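PDB 5UXX: RNA polymerase sigma factor from Bartonella quintana, which probably directs RNA polymerase to selected promoters as a DNA-binding sigma factor of the ECF (extracytoplasmic function) subfamily. Local coordinates for residues 35-40 against 63-68; 24-29 against 117-122; 89-94 against 106-111; 111-116 against 154-159. All blocks are in the same frame, centred on the assembly; numbering follows the deposited sequence.

Contact 1 (35-40 against 63-68); sequences DLVQDT and TILRNE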
loop_
_atom_site.group_PDB
_atom_site.type_symbol
_atom_site.label_atom_id
_atom_site.label_comp_id
_atom_site.label_asym_id
_atom_site.label_seq_id
_atom_site.Cartn_x
_atom_site.Cartn_y
_atom_site.Cartn_z
ATOM N N ASP A 35 -2.349 11.913 -3.299
ATOM C CA ASP A 35 -3.055 12.684 -2.276
ATOM C C ASP A 35 -3.312 11.855 -1.024
ATOM O O ASP A 35 -3.347 12.382 0.088
ATOM C CB ASP A 35 -4.376 13.224 -2.825
ATOM C CG ASP A 35 -4.175 14.354 -3.815
ATOM O OD1 ASP A 35 -3.073 14.939 -3.833
ATOM O OD2 ASP A 35 -5.121 14.655 -4.574
ATOM N N LEU A 36 -3.501 10.554 -1.222
ATOM C CA LEU A 36 -3.728 9.623 -0.124
ATOM C C LEU A 36 -2.542 9.591 0.834
ATOM O O LEU A 36 -2.716 9.549 2.052
ATOM C CB LEU A 36 -4.002 8.223 -0.673
ATOM C CG LEU A 36 -4.470 7.153 0.313
ATOM C CD1 LEU A 36 -5.726 7.603 1.038
ATOM C CD2 LEU A 36 -4.708 5.843 -0.417
ATOM N N VAL A 37 -1.336 9.611 0.276
ATOM C CA VAL A 37 -0.118 9.642 1.078
ATOM C C VAL A 37 -0.022 10.954 1.852
ATOM O O VAL A 37 0.317 10.966 3.036
ATOM C CB VAL A 37 1.136 9.473 0.201
ATOM C CG1 VAL A 37 2.393 9.533 1.055
ATOM C CG2 VAL A 37 1.074 8.164 -0.563
ATOM N N GLN A 38 -0.320 12.054 1.167
ATOM C CA GLN A 38 -0.301 13.381 1.772
ATOM C C GLN A 38 -1.214 13.461 2.994
ATOM O O GLN A 38 -0.809 13.946 4.050
ATOM C CB GLN A 38 -0.705 14.438 0.740
ATOM C CG GLN A 38 -0.353 15.859 1.137
ATOM C CD GLN A 38 -0.505 16.839 -0.009
ATOM O OE1 GLN A 38 0.424 17.047 -0.790
ATOM N NE2 GLN A 38 -1.680 17.448 -0.116
ATOM N N ASP A 39 -2.446 12.983 2.842
ATOM C CA ASP A 39 -3.414 12.993 3.935
ATOM C C ASP A 39 -2.953 12.115 5.094
ATOM O O ASP A 39 -3.180 12.441 6.257
ATOM C CB ASP A 39 -4.787 12.528 3.444
ATOM C CG ASP A 39 -5.412 13.494 2.456
ATOM O OD1 ASP A 39 -4.996 14.671 2.425
ATOM O OD2 ASP A 39 -6.324 13.077 1.712
ATOM N N THR A 40 -2.304 11.003 4.767
ATOM C CA THR A 40 -1.801 10.080 5.779
ATOM C C THR A 40 -0.702 10.736 6.607
ATOM O O THR A 40 -0.668 10.606 7.830
ATOM C CB THR A 40 -1.261 8.786 5.142
ATOM O OG1 THR A 40 -2.321 8.118 4.447
ATOM C CG2 THR A 40 -0.697 7.858 6.208
ATOM N N THR A 63 -1.783 1.448 8.571
ATOM C CA THR A 63 -3.146 1.375 9.083
ATOM C C THR A 63 -3.904 2.674 8.819
ATOM O O THR A 63 -5.070 2.655 8.421
ATOM C CB THR A 63 -3.166 1.075 10.594
ATOM O OG1 THR A 63 -2.443 -0.135 10.852
ATOM C CG2 THR A 63 -4.597 0.921 11.092
ATOM N N ILE A 64 -3.234 3.800 9.042
ATOM C CA ILE A 64 -3.836 5.107 8.801
ATOM C C ILE A 64 -4.177 5.296 7.325
ATOM O O ILE A 64 -5.274 5.744 6.987
ATOM C CB ILE A 64 -2.905 6.246 9.257
ATOM C CG1 ILE A 64 -2.697 6.188 10.773
ATOM C CG2 ILE A 64 -3.470 7.599 8.849
ATOM C CD1 ILE A 64 -1.705 7.206 11.294
ATOM N N LEU A 65 -3.241 4.939 6.451
ATOM C CA LEU A 65 -3.448 5.072 5.012
ATOM C C LEU A 65 -4.552 4.138 4.529
ATOM O O LEU A 65 -5.411 4.540 3.744
ATOM C CB LEU A 65 -2.147 4.796 4.248
ATOM C CG LEU A 65 -2.133 5.156 2.758
ATOM C CD1 LEU A 65 -0.770 5.684 2.346
ATOM C CD2 LEU A 65 -2.515 3.963 1.892
ATOM N N ARG A 66 -4.515 2.891 4.992
ATOM C CA ARG A 66 -5.531 1.908 4.634
ATOM C C ARG A 66 -6.937 2.380 4.990
ATOM O O ARG A 66 -7.856 2.294 4.176
ATOM C CB ARG A 66 -5.253 0.574 5.332
ATOM C CG ARG A 66 -6.482 -0.312 5.431
ATOM C CD ARG A 66 -6.426 -1.244 6.625
ATOM N NE ARG A 66 -7.760 -1.712 6.996
ATOM C CZ ARG A 66 -8.351 -2.784 6.476
ATOM N NH1 ARG A 66 -7.728 -3.509 5.560
ATOM N NH2 ARG A 66 -9.566 -3.131 6.875
ATOM N N ASN A 67 -7.094 2.900 6.203
ATOM C CA ASN A 67 -8.405 3.305 6.689
ATOM C C ASN A 67 -8.899 4.562 5.989
ATOM O O ASN A 67 -10.094 4.713 5.737
ATOM C CB ASN A 67 -8.371 3.523 8.203
ATOM C CG ASN A 67 -8.301 2.220 8.975
ATOM O OD1 ASN A 67 -8.791 1.186 8.518
ATOM N ND2 ASN A 67 -7.690 2.260 10.154
ATOM N N GLU A 68 -7.973 5.461 5.674
ATOM C CA GLU A 68 -8.314 6.667 4.936
ATOM C C GLU A 68 -8.730 6.316 3.513
ATOM O O GLU A 68 -9.640 6.928 2.957
ATOM C CB GLU A 68 -7.137 7.647 4.923
ATOM C CG GLU A 68 -7.360 8.883 4.062
ATOM C CD GLU A 68 -8.509 9.752 4.550
ATOM O OE1 GLU A 68 -8.894 9.635 5.732
ATOM O OE2 GLU A 68 -9.029 10.553 3.744
#
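Leu36 and Thr40 of helix 33-46 pack on Leu65 of helix 57-81 in the all-helical bundle of sigma-70 region 2. The short helix segments run at 124° to each other, with axes 9.3 Å apart. Leu65 is the middle of the contact. Its CD2 methyl meets the CD2 methyl of Leu36 at 3.7 Å, and the two side chains stand nearly perpendicular. Thr40 comes in against the other end of Leu65: OG1 rests 3.3 Å from the Leu65 CB. The Thr40 methyl CG2 turns instead to Ile64, 3.8 Å from its CG2.

At the next turn the other Leu36 methyl, CD1, lies 3.7 Å from Glu68 CG. Glu68 and Leu36 run antiparallel alongside one another. Glu68 bends at its second torsion (63°), and its OE2 stands 4.2 Å from Asp39 OD2. The two acids may disfavour each other's charge; Lys43 is a long, weak ion partner of Glu68. Further out, Leu16 and Ala23 of helix 7-26 cover Val37, while Leu19 and Phe22 cover Leu65.

The hydroxyl of Thr40 is tied back to its own helix. OG1 donates to Leu36 O at 2.8 Å. Thr40 N also donates to that oxygen, and the two donors reach it from opposite faces of the carbonyl plane.

Contact 2 (24-29 against 117-122); sequences ISLSSK and QREAII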
loop_
_atom_site.group_PDB
_atom_site.type_symbol
_atom_site.label_atom_id
_atom_site.label_comp_id
_atom_site.label_asym_id
_atom_site.label_seq_id
_atom_site.Cartn_x
_atom_site.Cartn_y
_atom_site.Cartn_z
ATOM N N ILE A 24 -0.258 3.331 -4.032
ATOM C CA ILE A 24 -0.387 3.094 -5.465
ATOM C C ILE A 24 -0.914 1.685 -5.737
ATOM O O ILE A 24 -1.768 1.487 -6.601
ATOM C CB ILE A 24 0.962 3.305 -6.188
ATOM C CG1 ILE A 24 1.322 4.792 -6.203
ATOM C CG2 ILE A 24 0.910 2.765 -7.609
ATOM C CD1 ILE A 24 2.733 5.083 -6.662
ATOM N N SER A 25 -0.412 0.713 -4.980
ATOM C CA SER A 25 -0.863 -0.670 -5.105
ATOM C C SER A 25 -2.334 -0.812 -4.726
ATOM O O SER A 25 -3.059 -1.630 -5.293
ATOM C CB SER A 25 -0.009 -1.591 -4.232
ATOM O OG SER A 25 1.362 -1.502 -4.576
ATOM N N LEU A 26 -2.764 -0.006 -3.762
ATOM C CA LEU A 26 -4.112 -0.093 -3.216
ATOM C C LEU A 26 -5.142 0.654 -4.063
ATOM O O LEU A 26 -6.299 0.245 -4.151
ATOM C CB LEU A 26 -4.127 0.454 -1.787
ATOM C CG LEU A 26 -4.840 -0.362 -0.709
ATOM C CD1 LEU A 26 -4.316 -1.787 -0.677
ATOM C CD2 LEU A 26 -4.673 0.303 0.649
ATOM N N SER A 27 -4.710 1.744 -4.689
ATOM C CA SER A 27 -5.623 2.663 -5.362
ATOM C C SER A 27 -6.232 2.090 -6.639
ATOM O O SER A 27 -5.598 1.312 -7.351
ATOM C CB SER A 27 -4.904 3.973 -5.688
ATOM O OG SER A 27 -4.050 3.818 -6.808
ATOM N N SER A 28 -7.471 2.489 -6.917
ATOM C CA SER A 28 -8.163 2.083 -8.134
ATOM C C SER A 28 -8.106 3.197 -9.174
ATOM O O SER A 28 -8.453 2.997 -10.338
ATOM C CB SER A 28 -9.615 1.714 -7.831
ATOM O OG SER A 28 -10.310 2.808 -7.257
ATOM N N LYS A 29 -7.668 4.374 -8.739
ATOM C CA LYS A 29 -7.480 5.512 -9.631
ATOM C C LYS A 29 -6.044 6.015 -9.532
ATOM O O LYS A 29 -5.547 6.284 -8.437
ATOM C CB LYS A 29 -8.467 6.633 -9.299
ATOM N N GLN A 117 -8.203 -9.427 -1.015
ATOM C CA GLN A 117 -7.097 -10.215 -1.549
ATOM C C GLN A 117 -5.937 -9.324 -1.973
ATOM O O GLN A 117 -4.776 -9.633 -1.707
ATOM C CB GLN A 117 -7.553 -11.050 -2.745
ATOM C CG GLN A 117 -8.357 -12.287 -2.398
ATOM C CD GLN A 117 -9.023 -12.889 -3.619
ATOM O OE1 GLN A 117 -9.650 -13.946 -3.542
ATOM N NE2 GLN A 117 -8.891 -12.216 -4.757
ATOM N N ARG A 118 -6.265 -8.220 -2.638
ATOM C CA ARG A 118 -5.258 -7.289 -3.130
ATOM C C ARG A 118 -4.422 -6.712 -1.993
ATOM O O ARG A 118 -3.196 -6.689 -2.068
ATOM C CB ARG A 118 -5.921 -6.162 -3.926
ATOM C CG ARG A 118 -4.964 -5.072 -4.387
ATOM C CD ARG A 118 -5.565 -4.234 -5.510
ATOM N NE ARG A 118 -6.841 -3.630 -5.136
ATOM C CZ ARG A 118 -8.027 -4.063 -5.553
ATOM N NH1 ARG A 118 -8.106 -5.108 -6.366
ATOM N NH2 ARG A 118 -9.135 -3.451 -5.159
ATOM N N GLU A 119 -5.087 -6.257 -0.939
ATOM C CA GLU A 119 -4.391 -5.679 0.204
ATOM C C GLU A 119 -3.545 -6.715 0.942
ATOM O O GLU A 119 -2.406 -6.441 1.321
ATOM C CB GLU A 119 -5.383 -5.037 1.170
ATOM C CG GLU A 119 -4.724 -4.471 2.413
ATOM C CD GLU A 119 -5.696 -3.728 3.298
ATOM O OE1 GLU A 119 -6.916 -3.972 3.185
ATOM O OE2 GLU A 119 -5.237 -2.900 4.111
ATOM N N ALA A 120 -4.111 -7.900 1.147
ATOM C CA ALA A 120 -3.427 -8.966 1.874
ATOM C C ALA A 120 -2.129 -9.384 1.188
ATOM O O ALA A 120 -1.095 -9.527 1.840
ATOM C CB ALA A 120 -4.346 -10.165 2.036
ATOM N N ILE A 121 -2.183 -9.577 -0.127
ATOM C CA ILE A 121 -1.019 -10.048 -0.870
ATOM C C ILE A 121 0.046 -8.954 -0.971
ATOM O O ILE A 121 1.233 -9.246 -1.096
ATOM C CB ILE A 121 -1.408 -10.547 -2.286
ATOM C CG1 ILE A 121 -0.265 -11.354 -2.908
ATOM C CG2 ILE A 121 -1.826 -9.394 -3.189
ATOM C CD1 ILE A 121 0.076 -12.613 -2.145
ATOM N N ILE A 122 -0.380 -7.696 -0.907
ATOM C CA ILE A 122 0.558 -6.577 -0.901
ATOM C C ILE A 122 1.250 -6.465 0.455
ATOM O O ILE A 122 2.470 -6.322 0.528
ATOM C CB ILE A 122 -0.142 -5.244 -1.239
ATOM C CG1 ILE A 122 -0.541 -5.215 -2.716
ATOM C CG2 ILE A 122 0.768 -4.066 -0.936
ATOM C CD1 ILE A 122 0.622 -5.408 -3.665
HETATM O O HOH W 1 -7.615 -1.831 -3.164
#
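Ser25 and Leu26, at the end of helix 7-26, meet Arg118, Glu119 and Ile122 of helix 115-125. The contact joins the helical bundle of sigma-70 region 2 to the helical region 4 and is buried.

Three contacts are made by carbon atoms. Ser25 CB sits 3.9 Å from Ile122 CD1, at the tip of the isoleucine. Leu26 CD1 lies 3.9 Å from Glu119 CB, so the leucine touches the base of the glutamate. The carboxylate reaches on to Arg66 and Tyr70 of region 2. The Arg118 CD methylene packs 3.6 Å from Ser25 O, a carbonyl that accepts from Lys107. Phe22, one turn back on helix 7-26, also packs on both Glu119 and Ile122. Aromatic packing from a second protein chain reaches both Ser25 and Ile122.

The polar contacts belong to the Arg118 guanidinium. A bend at the third torsion (57°) carries NE to a water and NH1 to two carbonyls. NH1 donates to Leu110 O of helix 103-112 and to Leu113 O of the turn that follows. The water bridges the gap to Leu26 O. It lies in the guanidinium plane, at the edge; it accepts from Arg118 NE at 2.8 Å and donates to Leu26 O at 2.6 Å.

Contact 3 (89-94 against 106-111); sequences ESVAIH and FKKALN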
loop_
_atom_site.group_PDB
_atom_site.type_symbol
_atom_site.label_atom_id
_atom_site.label_comp_id
_atom_site.label_asym_id
_atom_site.label_seq_id
_atom_site.Cartn_x
_atom_site.Cartn_y
_atom_site.Cartn_z
ATOM N N GLU A 89 -12.215 3.186 -12.957
ATOM C CA GLU A 89 -10.997 2.486 -12.577
ATOM C C GLU A 89 -9.911 2.771 -13.607
ATOM O O GLU A 89 -10.086 2.495 -14.793
ATOM C CB GLU A 89 -11.263 0.986 -12.464
ATOM C CG GLU A 89 -10.189 0.198 -11.747
ATOM C CD GLU A 89 -10.651 -1.202 -11.395
ATOM O OE1 GLU A 89 -11.870 -1.394 -11.196
ATOM O OE2 GLU A 89 -9.801 -2.110 -11.324
ATOM N N SER A 90 -8.790 3.321 -13.155
ATOM C CA SER A 90 -7.726 3.714 -14.071
ATOM C C SER A 90 -6.347 3.245 -13.619
ATOM O O SER A 90 -6.020 3.285 -12.432
ATOM C CB SER A 90 -7.722 5.235 -14.250
ATOM O OG SER A 90 -7.520 5.895 -13.013
ATOM N N VAL A 91 -5.545 2.797 -14.579
ATOM C CA VAL A 91 -4.178 2.366 -14.314
ATOM C C VAL A 91 -3.196 3.143 -15.184
ATOM O O VAL A 91 -3.307 3.146 -16.411
ATOM C CB VAL A 91 -3.997 0.856 -14.569
ATOM C CG1 VAL A 91 -2.534 0.463 -14.429
ATOM C CG2 VAL A 91 -4.869 0.048 -13.618
ATOM N N ALA A 92 -2.236 3.804 -14.544
ATOM C CA ALA A 92 -1.233 4.579 -15.263
ATOM C C ALA A 92 0.108 4.557 -14.536
ATOM O O ALA A 92 0.390 5.418 -13.703
ATOM C CB ALA A 92 -1.709 6.011 -15.455
ATOM N N ILE A 93 0.932 3.566 -14.860
ATOM C CA ILE A 93 2.247 3.429 -14.248
ATOM C C ILE A 93 3.358 3.455 -15.292
ATOM O O ILE A 93 3.331 2.689 -16.257
ATOM C CB ILE A 93 2.359 2.129 -13.432
ATOM C CG1 ILE A 93 1.253 2.064 -12.377
ATOM C CG2 ILE A 93 3.728 2.029 -12.774
ATOM C CD1 ILE A 93 1.289 0.809 -11.535
ATOM N N HIS A 94 4.323 4.350 -15.100
ATOM C CA HIS A 94 5.492 4.428 -15.967
ATOM C C HIS A 94 6.246 3.102 -15.969
ATOM O O HIS A 94 6.417 2.485 -14.916
ATOM C CB HIS A 94 6.414 5.567 -15.517
ATOM C CG HIS A 94 7.521 5.871 -16.478
ATOM N ND1 HIS A 94 8.599 5.035 -16.663
ATOM C CD2 HIS A 94 7.716 6.925 -17.309
ATOM C CE1 HIS A 94 9.412 5.556 -17.566
ATOM N NE2 HIS A 94 8.897 6.703 -17.973
ATOM N N PHE A 106 0.903 -5.796 -14.293
ATOM C CA PHE A 106 0.859 -6.320 -12.931
ATOM C C PHE A 106 -0.201 -5.608 -12.095
ATOM O O PHE A 106 -0.926 -6.241 -11.327
ATOM C CB PHE A 106 2.229 -6.190 -12.260
ATOM C CG PHE A 106 2.351 -6.964 -10.975
ATOM C CD1 PHE A 106 2.768 -8.285 -10.985
ATOM C CD2 PHE A 106 2.046 -6.373 -9.760
ATOM C CE1 PHE A 106 2.880 -9.000 -9.807
ATOM C CE2 PHE A 106 2.156 -7.084 -8.578
ATOM C CZ PHE A 106 2.573 -8.399 -8.603
ATOM N N LYS A 107 -0.282 -4.289 -12.247
ATOM C CA LYS A 107 -1.271 -3.491 -11.531
ATOM C C LYS A 107 -2.685 -3.864 -11.965
ATOM O O LYS A 107 -3.595 -3.954 -11.140
ATOM C CB LYS A 107 -1.017 -1.998 -11.756
ATOM C CG LYS A 107 -2.061 -1.074 -11.146
ATOM C CD LYS A 107 -2.247 -1.324 -9.658
ATOM C CE LYS A 107 -3.249 -0.343 -9.064
ATOM N NZ LYS A 107 -3.756 -0.784 -7.737
ATOM N N LYS A 108 -2.860 -4.079 -13.266
ATOM C CA LYS A 108 -4.141 -4.514 -13.809
ATOM C C LYS A 108 -4.537 -5.874 -13.242
ATOM O O LYS A 108 -5.713 -6.138 -13.004
ATOM C CB LYS A 108 -4.088 -4.567 -15.337
ATOM C CG LYS A 108 -4.050 -3.198 -15.998
ATOM C CD LYS A 108 -3.618 -3.285 -17.454
ATOM C CE LYS A 108 -4.470 -4.270 -18.234
ATOM N NZ LYS A 108 -4.117 -4.270 -19.680
ATOM N N ALA A 109 -3.543 -6.731 -13.027
ATOM C CA ALA A 109 -3.773 -8.042 -12.428
ATOM C C ALA A 109 -4.203 -7.904 -10.969
ATOM O O ALA A 109 -5.110 -8.601 -10.511
ATOM C CB ALA A 109 -2.524 -8.903 -12.537
ATOM N N LEU A 110 -3.542 -7.004 -10.247
ATOM C CA LEU A 110 -3.893 -6.710 -8.860
ATOM C C LEU A 110 -5.332 -6.223 -8.740
ATOM O O LEU A 110 -6.036 -6.561 -7.788
ATOM C CB LEU A 110 -2.944 -5.662 -8.277
ATOM C CG LEU A 110 -1.520 -6.105 -7.941
ATOM C CD1 LEU A 110 -0.681 -4.907 -7.527
ATOM C CD2 LEU A 110 -1.533 -7.159 -6.845
ATOM N N ASN A 111 -5.760 -5.426 -9.712
ATOM C CA ASN A 111 -7.105 -4.867 -9.712
ATOM C C ASN A 111 -8.178 -5.911 -10.019
ATOM O O ASN A 111 -9.357 -5.696 -9.742
ATOM C CB ASN A 111 -7.192 -3.715 -10.715
ATOM C CG ASN A 111 -6.496 -2.460 -10.222
ATOM O OD1 ASN A 111 -5.909 -2.445 -9.139
ATOM N ND2 ASN A 111 -6.561 -1.397 -11.015
HETATM O O HOH W 2 -7.631 -2.275 -13.644
HETATM O O HOH W 3 -5.722 1.398 -10.420
#
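Asn111 ND2 donates to two waters, and each water leads back to the 89-94 loop. One lies 3.0 Å from ND2 and donates to Ser90 O at 2.8 Å. The other, also 3.0 Å from ND2, donates to Glu89 OE2 at a longer 3.2 Å. The Glu89 and Asn111 side chains run past one another in opposite senses, with carboxylate and amide planes 67° apart.

The rotation of this amide is fixed from its other end. Lys107 NZ donates to Asn111 OD1 at 3.1 Å, in the carbonyl plane and on a lone pair. The same ammonium also binds Ser25 O and Ser27 O, at the end of helix 7-26. Segment 89-94 is part of the loop between helix 57-81 and helix 103-112, the connection that links regions 2 and 4 in ECF sigma factors. It lies extended beside helix 103-112.

Val91 and Ile93 press onto the base of Lys107. Val91 CG1 meets Lys107 CG at 3.7 Å. Ile93 lies crosswise to the lysine, its CD1 3.6 Å from Lys107 CB. The bend at the second lysine torsion (55°) carries NZ off toward the carbonyls at the end of helix 7-26. Val91 CG2 lies against the Asn111 amide, 3.4 Å from ND2. Gln104 binds the backbone of both Val91 and Ile93.

Contact 4 (111-116 against 154-159); sequences NMLSAD and NRLQEL
Arg155 lies along Leu113 and ends beside Met112, which is modelled as selenomethionine. The Arg155 CB is 3.7 Å from Leu113 CD2. CG follows at 3.6 Å from the same methyl, and CD at 3.9 Å. The two side chains point in opposite senses as they pass. With CG opposite the backbone N of Arg155 (chi1 -174°), the aliphatic part lies on the leucine. Beyond CD the guanidinium brings its edge to Met112 O. NH2 is 3.5 Å from that oxygen, and NE is slightly farther; neither makes a hydrogen bond with it. NH2 also has the Met112 methyl CE at 3.7 Å. Leu159, one turn on in the same helix, sets CD1 over one face of the guanidinium, offset toward the rim.

Two apolar pairs complete the contact. Leu159 CD2 lies 3.6 Å from Met112 CB. Leu113 CD1 reaches the Leu156 side chain at CG, 4.0 Å away, and the leucines are roughly square to each other.

Residues 113-114 make the turn between helix 103-112 and helix 115-125. Ser114 is the N-cap of the second helix: its OG accepts from Gln117 N. Leu113 also touches Ile121 of that helix. In region 4 the last long helix is probably the DNA-reading helix of a helix-turn-helix. Here the turn packs on the C-terminal end of that helix, 142-159.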
loop_
_atom_site.group_PDB
_atom_site.type_symbol
_atom_site.label_atom_id
_atom_site.label_comp_id
_atom_site.label_asym_id
_atom_site.label_seq_id
_atom_site.Cartn_x
_atom_site.Cartn_y
_atom_site.Cartn_z
ATOM N N ASN A 111 -5.760 -5.426 -9.712
ATOM C CA ASN A 111 -7.105 -4.867 -9.712
ATOM C C ASN A 111 -8.178 -5.911 -10.019
ATOM O O ASN A 111 -9.357 -5.696 -9.742
ATOM C CB ASN A 111 -7.192 -3.715 -10.715
ATOM C CG ASN A 111 -6.496 -2.460 -10.222
ATOM O OD1 ASN A 111 -5.909 -2.445 -9.139
ATOM N ND2 ASN A 111 -6.561 -1.397 -11.015
HETATM N N MSE A 112 -7.764 -7.037 -10.593
HETATM C CA MSE A 112 -8.682 -8.139 -10.862
HETATM C C MSE A 112 -9.053 -8.859 -9.571
HETATM O O MSE A 112 -10.088 -9.518 -9.489
HETATM C CB MSE A 112 -8.067 -9.129 -11.854
HETATM C CG MSE A 112 -7.831 -8.565 -13.242
HETATM SE SE MSE A 112 -9.488 -8.249 -14.212
HETATM C CE MSE A 112 -10.126 -10.090 -14.328
ATOM N N LEU A 113 -8.193 -8.731 -8.566
ATOM C CA LEU A 113 -8.436 -9.334 -7.263
ATOM C C LEU A 113 -9.526 -8.583 -6.510
ATOM O O LEU A 113 -9.851 -7.444 -6.844
ATOM C CB LEU A 113 -7.152 -9.351 -6.429
ATOM C CG LEU A 113 -5.923 -10.035 -7.027
ATOM C CD1 LEU A 113 -4.721 -9.870 -6.106
ATOM C CD2 LEU A 113 -6.202 -11.503 -7.290
ATOM N N SER A 114 -10.093 -9.229 -5.496
ATOM C CA SER A 114 -10.987 -8.545 -4.572
ATOM C C SER A 114 -10.174 -7.564 -3.735
ATOM O O SER A 114 -8.950 -7.674 -3.662
ATOM C CB SER A 114 -11.720 -9.542 -3.672
ATOM O OG SER A 114 -10.830 -10.144 -2.749
ATOM N N ALA A 115 -10.853 -6.606 -3.115
ATOM C CA ALA A 115 -10.184 -5.599 -2.297
ATOM C C ALA A 115 -9.387 -6.235 -1.159
ATOM O O ALA A 115 -8.278 -5.800 -0.849
ATOM C CB ALA A 115 -11.200 -4.613 -1.742
ATOM N N ASP A 116 -9.956 -7.271 -0.551
ATOM C CA ASP A 116 -9.318 -7.958 0.567
ATOM C C ASP A 116 -8.092 -8.749 0.123
ATOM O O ASP A 116 -7.065 -8.745 0.802
ATOM C CB ASP A 116 -10.318 -8.885 1.262
ATOM C CG ASP A 116 -11.338 -8.126 2.087
ATOM O OD1 ASP A 116 -11.039 -6.985 2.501
ATOM O OD2 ASP A 116 -12.440 -8.667 2.319
ATOM N N ASN A 154 -2.850 -17.647 -5.943
ATOM C CA ASN A 154 -3.275 -18.569 -6.992
ATOM C C ASN A 154 -3.952 -17.856 -8.158
ATOM O O ASN A 154 -3.808 -18.263 -9.310
ATOM C CB ASN A 154 -4.221 -19.628 -6.422
ATOM C CG ASN A 154 -3.510 -20.627 -5.532
ATOM O OD1 ASN A 154 -2.297 -20.811 -5.628
ATOM N ND2 ASN A 154 -4.266 -21.283 -4.658
ATOM N N ARG A 155 -4.685 -16.790 -7.856
ATOM C CA ARG A 155 -5.354 -16.011 -8.892
ATOM C C ARG A 155 -4.353 -15.209 -9.717
ATOM O O ARG A 155 -4.483 -15.105 -10.937
ATOM C CB ARG A 155 -6.397 -15.078 -8.275
ATOM C CG ARG A 155 -7.231 -14.328 -9.299
ATOM C CD ARG A 155 -8.658 -14.119 -8.818
ATOM N NE ARG A 155 -9.366 -13.125 -9.622
ATOM C CZ ARG A 155 -9.831 -13.341 -10.848
ATOM N NH1 ARG A 155 -9.670 -14.524 -11.427
ATOM N NH2 ARG A 155 -10.461 -12.372 -11.498
ATOM N N LEU A 156 -3.352 -14.647 -9.047
ATOM C CA LEU A 156 -2.303 -13.891 -9.724
ATOM C C LEU A 156 -1.488 -14.781 -10.659
ATOM O O LEU A 156 -1.062 -14.343 -11.728
ATOM C CB LEU A 156 -1.381 -13.219 -8.705
ATOM C CG LEU A 156 -1.880 -11.915 -8.082
ATOM C CD1 LEU A 156 -0.815 -11.312 -7.177
ATOM C CD2 LEU A 156 -2.292 -10.925 -9.162
ATOM N N GLN A 157 -1.273 -16.028 -10.250
ATOM C CA GLN A 157 -0.524 -16.983 -11.059
ATOM C C GLN A 157 -1.247 -17.276 -12.370
ATOM O O GLN A 157 -0.624 -17.364 -13.429
ATOM C CB GLN A 157 -0.299 -18.283 -10.285
ATOM C CG GLN A 157 0.650 -18.154 -9.105
ATOM C CD GLN A 157 0.726 -19.422 -8.277
ATOM O OE1 GLN A 157 -0.262 -20.144 -8.137
ATOM N NE2 GLN A 157 1.897 -19.694 -7.716
ATOM N N GLU A 158 -2.566 -17.425 -12.293
ATOM C CA GLU A 158 -3.379 -17.672 -13.477
ATOM C C GLU A 158 -3.492 -16.413 -14.330
ATOM O O GLU A 158 -3.487 -16.479 -15.559
ATOM C CB GLU A 158 -4.772 -18.168 -13.078
ATOM N N LEU A 159 -3.596 -15.266 -13.665
ATOM C CA LEU A 159 -3.719 -13.980 -14.346
ATOM C C LEU A 159 -2.446 -13.609 -15.101
ATOM O O LEU A 159 -2.501 -13.172 -16.249
ATOM C CB LEU A 159 -4.065 -12.882 -13.339
ATOM C CG LEU A 159 -5.538 -12.525 -13.123
ATOM C CD1 LEU A 159 -6.432 -13.755 -13.160
ATOM C CD2 LEU A 159 -5.694 -11.798 -11.799
#

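In the fold
Contact 2 is one place where regions 2 and 4 meet, and the others lie around it. Contact 1, inside region 2, is centred about 13 Å away and touches it through the salt bridge from Arg66 NH1 to Glu119 OE1, 2.6 Å. Contacts 3 and 4 are each centred about 10 Å from contact 2. Lys107 NZ of contact 3 reaches Ser27 O of contact 2 at 2.8 Å, and Arg118 NH1 of contact 2 reaches Leu113 O of contact 4 at 3.0 Å. Contacts 3 and 4 share Asn111. Contacts 1 and 4 lie on opposite sides of the chain's centre, centres about 23 Å apart. A second protein chain packs on all four contacts.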